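Local structure of C-1-tetrahydrofolate synthase, cytoplasmic, putative (Trypanosoma brucei, 4CJX) at residues K35-E40 with G297-S302; D29-A34 with P291-V296. The protein probably interconverts one-carbon forms of tetrahydrofolate, as an NADP-dependent methylenetetrahydrofolate dehydrogenase and methenyltetrahydrofolate cyclohydrolase acting as a homodimer. All blocks are in the same frame, centred on the assembly; numbering follows the deposited sequence.

Contact 1. Residues K35-E40 with G297-S302; sequences KAIQKE and GPVTVS. With 9L9 ((2S)-2-[[4-[[2,4-bis(azanyl)-6-oxidanylidene-1H-pyrimidin-5-yl]carbamoylamino]phenyl]carbonylamino]pentanedioic acid), chain G.
Helix segments 35-40 and 297-302 run nearly parallel, their N-to-C directions 17° apart and their axes 9.7 Å apart at closest approach, with Gln38 and Ser302 nearest in backbone register. Gln38 carries the polar part of the contact. Its CG stands anti to the carbonyl carbon and the chain is extended beyond it, which brings the amide NE2 across the gap to Ser302 OG at 2.6 Å. The bond is bent, 133° at the hydrogen, and the hydroxyl oxygen lies 29° out of the amide plane. A water accepts from the same Gln38 NE2 at 2.7 Å and donates to Pro298 O at 2.9 Å; Ser302 OG in turn gives a weak bond, 3.3 Å, to that carbonyl, so amide, water, carbonyl and hydroxyl close a small ring. Alongside it, Ile37 adds an apolar patch: its CG2 branch rests on Ser302 CB at 4.0 Å, while CD1 only grazes Val299 CG1 at 4.4 Å. Ala80 of helix 68-83 touches both Gln38 and Val301. On the ligand side, Val301 CG2 lies 3.8 Å from C5B of the inhibitor's phenyl ring, and Pro298 borders its alpha-carboxylate. The chemistry implies that both amide hydrogens of Gln38 find acceptors and that Pro298 O, besides its helical bond from Ser302 N, is served by the water, so the two helices are tied by polar bonds next to residues that line the inhibitor pocket.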
loop_
_atom_site.group_PDB
_atom_site.type_symbol
_atom_site.label_atom_id
_atom_site.label_comp_id
_atom_site.label_asym_id
_atom_site.label_seq_id
_atom_site.Cartn_x
_atom_site.Cartn_y
_atom_site.Cartn_z
ATOM N N LYS B 35 -8.720 23.412 -16.233
ATOM C CA LYS B 35 -8.508 24.391 -17.300
ATOM C C LYS B 35 -7.051 24.897 -17.332
ATOM O O LYS B 35 -6.413 24.900 -18.402
ATOM C CB LYS B 35 -9.473 25.570 -17.148
ATOM C CG LYS B 35 -10.100 26.087 -18.428
ATOM N N ALA B 36 -6.524 25.313 -16.176
ATOM C CA ALA B 36 -5.162 25.873 -16.118
ATOM C C ALA B 36 -4.106 24.823 -16.449
ATOM O O ALA B 36 -3.197 25.063 -17.252
ATOM C CB ALA B 36 -4.870 26.496 -14.759
ATOM N N ILE B 37 -4.245 23.657 -15.849
ATOM C CA ILE B 37 -3.389 22.529 -16.166
ATOM C C ILE B 37 -3.425 22.226 -17.661
ATOM O O ILE B 37 -2.376 22.086 -18.293
ATOM C CB ILE B 37 -3.838 21.281 -15.397
ATOM C CG1 ILE B 37 -3.595 21.478 -13.882
ATOM C CG2 ILE B 37 -3.146 20.037 -15.943
ATOM C CD1 ILE B 37 -4.233 20.437 -12.979
ATOM N N GLN B 38 -4.621 22.124 -18.232
ATOM C CA GLN B 38 -4.737 21.736 -19.640
ATOM C C GLN B 38 -4.213 22.805 -20.593
ATOM O O GLN B 38 -3.774 22.497 -21.694
ATOM C CB GLN B 38 -6.170 21.318 -19.960
ATOM C CG GLN B 38 -6.466 19.964 -19.331
ATOM C CD GLN B 38 -7.917 19.532 -19.387
ATOM O OE1 GLN B 38 -8.701 19.985 -20.224
ATOM N NE2 GLN B 38 -8.283 18.637 -18.484
ATOM N N LYS B 39 -4.227 24.059 -20.154
ATOM C CA LYS B 39 -3.669 25.153 -20.944
ATOM C C LYS B 39 -2.161 25.005 -21.033
ATOM O O LYS B 39 -1.561 25.317 -22.062
ATOM C CB LYS B 39 -4.019 26.518 -20.324
ATOM C CG LYS B 39 -3.442 27.699 -21.086
ATOM N N GLU B 40 -1.552 24.534 -19.950
ATOM C CA GLU B 40 -0.108 24.408 -19.890
ATOM C C GLU B 40 0.311 23.162 -20.655
ATOM O O GLU B 40 1.306 23.190 -21.367
ATOM C CB GLU B 40 0.383 24.357 -18.443
ATOM N N GLY B 297 -13.405 15.430 -10.111
ATOM C CA GLY B 297 -13.590 14.783 -11.376
ATOM C C GLY B 297 -12.854 15.399 -12.561
ATOM O O GLY B 297 -12.169 14.689 -13.314
ATOM N N PRO B 298 -13.010 16.714 -12.752
ATOM C CA PRO B 298 -12.315 17.291 -13.897
ATOM C C PRO B 298 -10.792 17.200 -13.747
ATOM O O PRO B 298 -10.090 16.970 -14.751
ATOM C CB PRO B 298 -12.813 18.749 -13.933
ATOM C CG PRO B 298 -14.098 18.712 -13.150
ATOM C CD PRO B 298 -13.915 17.673 -12.103
ATOM N N VAL B 299 -10.305 17.338 -12.520
ATOM C CA VAL B 299 -8.874 17.241 -12.256
ATOM C C VAL B 299 -8.353 15.812 -12.436
ATOM O O VAL B 299 -7.238 15.624 -12.907
ATOM C CB VAL B 299 -8.486 17.836 -10.887
ATOM C CG1 VAL B 299 -6.967 17.816 -10.698
ATOM C CG2 VAL B 299 -8.979 19.276 -10.818
ATOM N N THR B 300 -9.166 14.818 -12.105
ATOM C CA THR B 300 -8.842 13.442 -12.421
ATOM C C THR B 300 -8.543 13.237 -13.925
ATOM O O THR B 300 -7.567 12.574 -14.276
ATOM C CB THR B 300 -9.963 12.494 -11.954
ATOM O OG1 THR B 300 -10.031 12.553 -10.531
ATOM C CG2 THR B 300 -9.693 11.061 -12.384
ATOM N N VAL B 301 -9.365 13.821 -14.791
ATOM C CA VAL B 301 -9.112 13.773 -16.233
ATOM C C VAL B 301 -7.793 14.458 -16.587
ATOM O O VAL B 301 -7.023 13.941 -17.410
ATOM C CB VAL B 301 -10.253 14.429 -17.049
ATOM C CG1 VAL B 301 -9.911 14.483 -18.534
ATOM C CG2 VAL B 301 -11.571 13.701 -16.833
ATOM N N SER B 302 -7.536 15.616 -15.971
ATOM C CA SER B 302 -6.312 16.375 -16.223
ATOM C C SER B 302 -5.055 15.615 -15.800
ATOM O O SER B 302 -4.013 15.720 -16.445
ATOM C CB SER B 302 -6.353 17.728 -15.493
ATOM O OG SER B 302 -7.429 18.506 -15.993
HETATM N N2A 9L9 G . -9.428 2.924 -15.538
HETATM N N1 9L9 G . -11.374 3.749 -14.360
HETATM C C2 9L9 G . -10.113 3.987 -14.789
HETATM N N3 9L9 G . -9.444 5.183 -14.535
HETATM C C4 9L9 G . -10.225 6.093 -13.809
HETATM O O4A 9L9 G . -9.624 7.132 -13.586
HETATM N N5A 9L9 G . -12.288 6.880 -12.781
HETATM C C5 9L9 G . -11.527 5.869 -13.341
HETATM C C6 9L9 G . -12.077 4.669 -13.666
HETATM N N7 9L9 G . -13.433 4.346 -13.225
HETATM O O8A 9L9 G . -12.344 8.217 -14.629
HETATM N N9 9L9 G . -13.471 8.820 -12.776
HETATM C C1B 9L9 G . -13.970 10.023 -13.191
HETATM C C2B 9L9 G . -14.951 10.627 -12.379
HETATM C C3B 9L9 G . -15.540 11.845 -12.720
HETATM C C4B 9L9 G . -15.175 12.512 -13.892
HETATM C C5B 9L9 G . -14.156 11.935 -14.680
HETATM C C6B 9L9 G . -13.570 10.707 -14.346
HETATM C C7B 9L9 G . -15.772 13.870 -14.215
HETATM O O7B 9L9 G . -15.086 14.634 -14.851
HETATM C CAW 9L9 G . -12.691 7.964 -13.487
HETATM N N 9L9 G . -16.975 14.266 -13.745
HETATM C CA 9L9 G . -17.553 15.593 -13.924
HETATM C C 9L9 G . -17.415 16.340 -12.618
HETATM O OXT 9L9 G . -17.300 15.656 -11.591
HETATM C CB 9L9 G . -19.033 15.603 -14.222
HETATM C CG 9L9 G . -19.477 14.337 -14.928
HETATM C CD 9L9 G . -20.826 14.576 -15.530
HETATM O OE1 9L9 G . -20.944 15.511 -16.321
HETATM O OE2 9L9 G . -21.765 13.833 -15.211
HETATM O O 9L9 G . -17.440 17.594 -12.577
HETATM O O HOH W 1 -10.714 18.155 -17.353
#

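Contact 2. Residues D29-A34 with P291-V296. With 9L9 ((2S)-2-[[4-[[2,4-bis(azanyl)-6-oxidanylidene-1H-pyrimidin-5-yl]carbamoylamino]phenyl]carbonylamino]pentanedioic acid), chain G.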
loop_
_atom_site.group_PDB
_atom_site.type_symbol
_atom_site.label_atom_id
_atom_site.label_comp_id
_atom_site.label_asym_id
_atom_site.label_seq_id
_atom_site.Cartn_x
_atom_site.Cartn_y
_atom_site.Cartn_z
ATOM N N ASP B 29 -12.604 25.252 -7.159
ATOM C CA ASP B 29 -13.190 25.060 -8.467
ATOM C C ASP B 29 -12.308 24.134 -9.278
ATOM O O ASP B 29 -11.332 24.573 -9.879
ATOM C CB ASP B 29 -13.342 26.415 -9.156
ATOM C CG ASP B 29 -14.005 26.324 -10.513
ATOM O OD1 ASP B 29 -14.207 25.211 -11.072
ATOM O OD2 ASP B 29 -14.321 27.395 -11.050
ATOM N N GLY B 30 -12.655 22.855 -9.283
ATOM C CA GLY B 30 -11.925 21.859 -10.065
ATOM C C GLY B 30 -11.867 22.106 -11.572
ATOM O O GLY B 30 -10.857 21.810 -12.204
ATOM N N ARG B 31 -12.945 22.645 -12.141
ATOM C CA ARG B 31 -12.989 22.962 -13.572
ATOM C C ARG B 31 -11.937 24.003 -13.939
ATOM O O ARG B 31 -11.218 23.838 -14.927
ATOM C CB ARG B 31 -14.382 23.440 -14.012
ATOM C CG ARG B 31 -15.534 22.544 -13.542
ATOM C CD ARG B 31 -16.748 22.628 -14.457
ATOM N NE ARG B 31 -18.029 22.458 -13.748
ATOM C CZ ARG B 31 -18.691 21.303 -13.575
ATOM N NH1 ARG B 31 -18.208 20.133 -14.040
ATOM N NH2 ARG B 31 -19.851 21.305 -12.913
ATOM N N ALA B 32 -11.828 25.059 -13.135
ATOM C CA ALA B 32 -10.772 26.057 -13.311
ATOM C C ALA B 32 -9.371 25.469 -13.112
ATOM O O ALA B 32 -8.440 25.861 -13.801
ATOM C CB ALA B 32 -10.982 27.219 -12.353
ATOM N N VAL B 33 -9.201 24.562 -12.158
ATOM C CA VAL B 33 -7.896 23.933 -11.955
ATOM C C VAL B 33 -7.480 23.070 -13.195
ATOM O O VAL B 33 -6.334 23.119 -13.670
ATOM C CB VAL B 33 -7.876 23.094 -10.661
ATOM C CG1 VAL B 33 -6.652 22.177 -10.602
ATOM C CG2 VAL B 33 -7.892 24.006 -9.442
ATOM N N ALA B 34 -8.427 22.287 -13.681
ATOM C CA ALA B 34 -8.247 21.456 -14.862
ATOM C C ALA B 34 -7.949 22.332 -16.074
ATOM O O ALA B 34 -7.014 22.066 -16.804
ATOM C CB ALA B 34 -9.509 20.633 -15.093
ATOM N N PRO B 291 -16.753 20.671 -4.519
ATOM C CA PRO B 291 -18.092 20.314 -4.885
ATOM C C PRO B 291 -18.109 19.094 -5.799
ATOM O O PRO B 291 -17.098 18.742 -6.409
ATOM C CB PRO B 291 -18.558 21.546 -5.658
ATOM C CG PRO B 291 -17.331 21.971 -6.400
ATOM C CD PRO B 291 -16.166 21.586 -5.513
ATOM N N VAL B 292 -19.278 18.476 -5.875
ATOM C CA VAL B 292 -19.557 17.377 -6.777
ATOM C C VAL B 292 -20.899 17.648 -7.451
ATOM O O VAL B 292 -21.915 17.721 -6.765
ATOM C CB VAL B 292 -19.659 16.050 -6.013
ATOM C CG1 VAL B 292 -20.202 14.960 -6.923
ATOM C CG2 VAL B 292 -18.285 15.652 -5.443
ATOM N N PRO B 293 -20.924 17.774 -8.791
ATOM C CA PRO B 293 -19.804 17.711 -9.744
ATOM C C PRO B 293 -18.941 18.955 -9.685
ATOM O O PRO B 293 -19.271 19.927 -8.993
ATOM C CB PRO B 293 -20.507 17.607 -11.093
ATOM C CG PRO B 293 -21.775 18.390 -10.889
ATOM C CD PRO B 293 -22.194 18.110 -9.468
ATOM N N GLY B 294 -17.803 18.897 -10.359
ATOM C CA GLY B 294 -16.973 20.064 -10.592
ATOM C C GLY B 294 -15.781 20.234 -9.680
ATOM O O GLY B 294 -15.201 21.321 -9.642
ATOM N N GLY B 295 -15.402 19.175 -8.951
ATOM C CA GLY B 295 -14.293 19.251 -8.002
ATOM C C GLY B 295 -13.206 18.300 -8.426
ATOM O O GLY B 295 -12.406 18.622 -9.311
ATOM N N VAL B 296 -13.199 17.107 -7.840
ATOM C CA VAL B 296 -12.159 16.143 -8.114
ATOM C C VAL B 296 -12.199 15.602 -9.564
ATOM O O VAL B 296 -11.152 15.395 -10.166
ATOM C CB VAL B 296 -12.165 14.995 -7.072
ATOM C CG1 VAL B 296 -11.159 13.919 -7.450
ATOM C CG2 VAL B 296 -11.829 15.534 -5.696
HETATM N N2A 9L9 G . -9.428 2.924 -15.538
HETATM N N1 9L9 G . -11.374 3.749 -14.360
HETATM C C2 9L9 G . -10.113 3.987 -14.789
HETATM N N3 9L9 G . -9.444 5.183 -14.535
HETATM C C4 9L9 G . -10.225 6.093 -13.809
HETATM O O4A 9L9 G . -9.624 7.132 -13.586
HETATM N N5A 9L9 G . -12.288 6.880 -12.781
HETATM C C5 9L9 G . -11.527 5.869 -13.341
HETATM C C6 9L9 G . -12.077 4.669 -13.666
HETATM N N7 9L9 G . -13.433 4.346 -13.225
HETATM O O8A 9L9 G . -12.344 8.217 -14.629
HETATM N N9 9L9 G . -13.471 8.820 -12.776
HETATM C C1B 9L9 G . -13.970 10.023 -13.191
HETATM C C2B 9L9 G . -14.951 10.627 -12.379
HETATM C C3B 9L9 G . -15.540 11.845 -12.720
HETATM C C4B 9L9 G . -15.175 12.512 -13.892
HETATM C C5B 9L9 G . -14.156 11.935 -14.680
HETATM C C6B 9L9 G . -13.570 10.707 -14.346
HETATM C C7B 9L9 G . -15.772 13.870 -14.215
HETATM O O7B 9L9 G . -15.086 14.634 -14.851
HETATM C CAW 9L9 G . -12.691 7.964 -13.487
HETATM N N 9L9 G . -16.975 14.266 -13.745
HETATM C CA 9L9 G . -17.553 15.593 -13.924
HETATM C C 9L9 G . -17.415 16.340 -12.618
HETATM O OXT 9L9 G . -17.300 15.656 -11.591
HETATM C CB 9L9 G . -19.033 15.603 -14.222
HETATM C CG 9L9 G . -19.477 14.337 -14.928
HETATM C CD 9L9 G . -20.826 14.576 -15.530
HETATM O OE1 9L9 G . -20.944 15.511 -16.321
HETATM O OE2 9L9 G . -21.765 13.833 -15.211
HETATM O O 9L9 G . -17.440 17.594 -12.577
#
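Arg31 lays its guanidinium over the backbone of Gly294, whose CA sits 3.6 Å from the plane and over its centre. Pro293 meets the same group differently: its ring lies alongside the arginine chain and extends in the same direction, and its CG lies at the guanidinium edge, 4.0 Å from Arg31 NH2. The arginine is bent at chi3 (-148°), which turns the flat group over the glycine and leaves Arg31 NH1 3.0 Å from the inhibitor's alpha-carboxylate oxygen O. Gly294 N gives a weak bond to the same oxygen at 2.6 Å, while Pro293 CB packs against it. The positive charge beside this carboxylate would be expected to favour its ionised form. The loop after strand 288-289 thus reaches the pocket just before helix 296-316, with a cis peptide preceding Pro293 and two glycines following it, and it abuts the first turn of helix 30-51. Asp29 is the N-cap of that helix, its OD1 accepting from Ala32 N at 3.2 Å from well above the carboxylate plane. At this turn Gly30 N makes a weak bond to Gly294 O, 3.0 Å and 122° at the hydrogen. Gly30 has no side chain, and its CA comes close enough to Gly295 O for a CH...O contact at 3.4 Å; Gly294, across from it, has a positive phi.

Contacts 1 and 2 are successive levels of one interface, with centres about 9 Å apart. Both use helix 30-51, and in each its partner comes from 257 residues further along the chain: the loop at 291-296 in contact 2, then the start of the helix that follows in contact 1. They meet directly where Val299 CG2 packs on Val33 CG1 at 3.7 Å and where Ala34 CB nestles against Pro298 O at 3.7 Å. Both border the inhibitor, contact 2 at its alpha-carboxylate and contact 1 also at its phenyl ring, while Lys77 and Asp144 are among its other partners. Thr259, which binds NADP in a structure of this protein, lies about 7 Å from Pro293 and about 8 Å from Pro298, side chain to side chain.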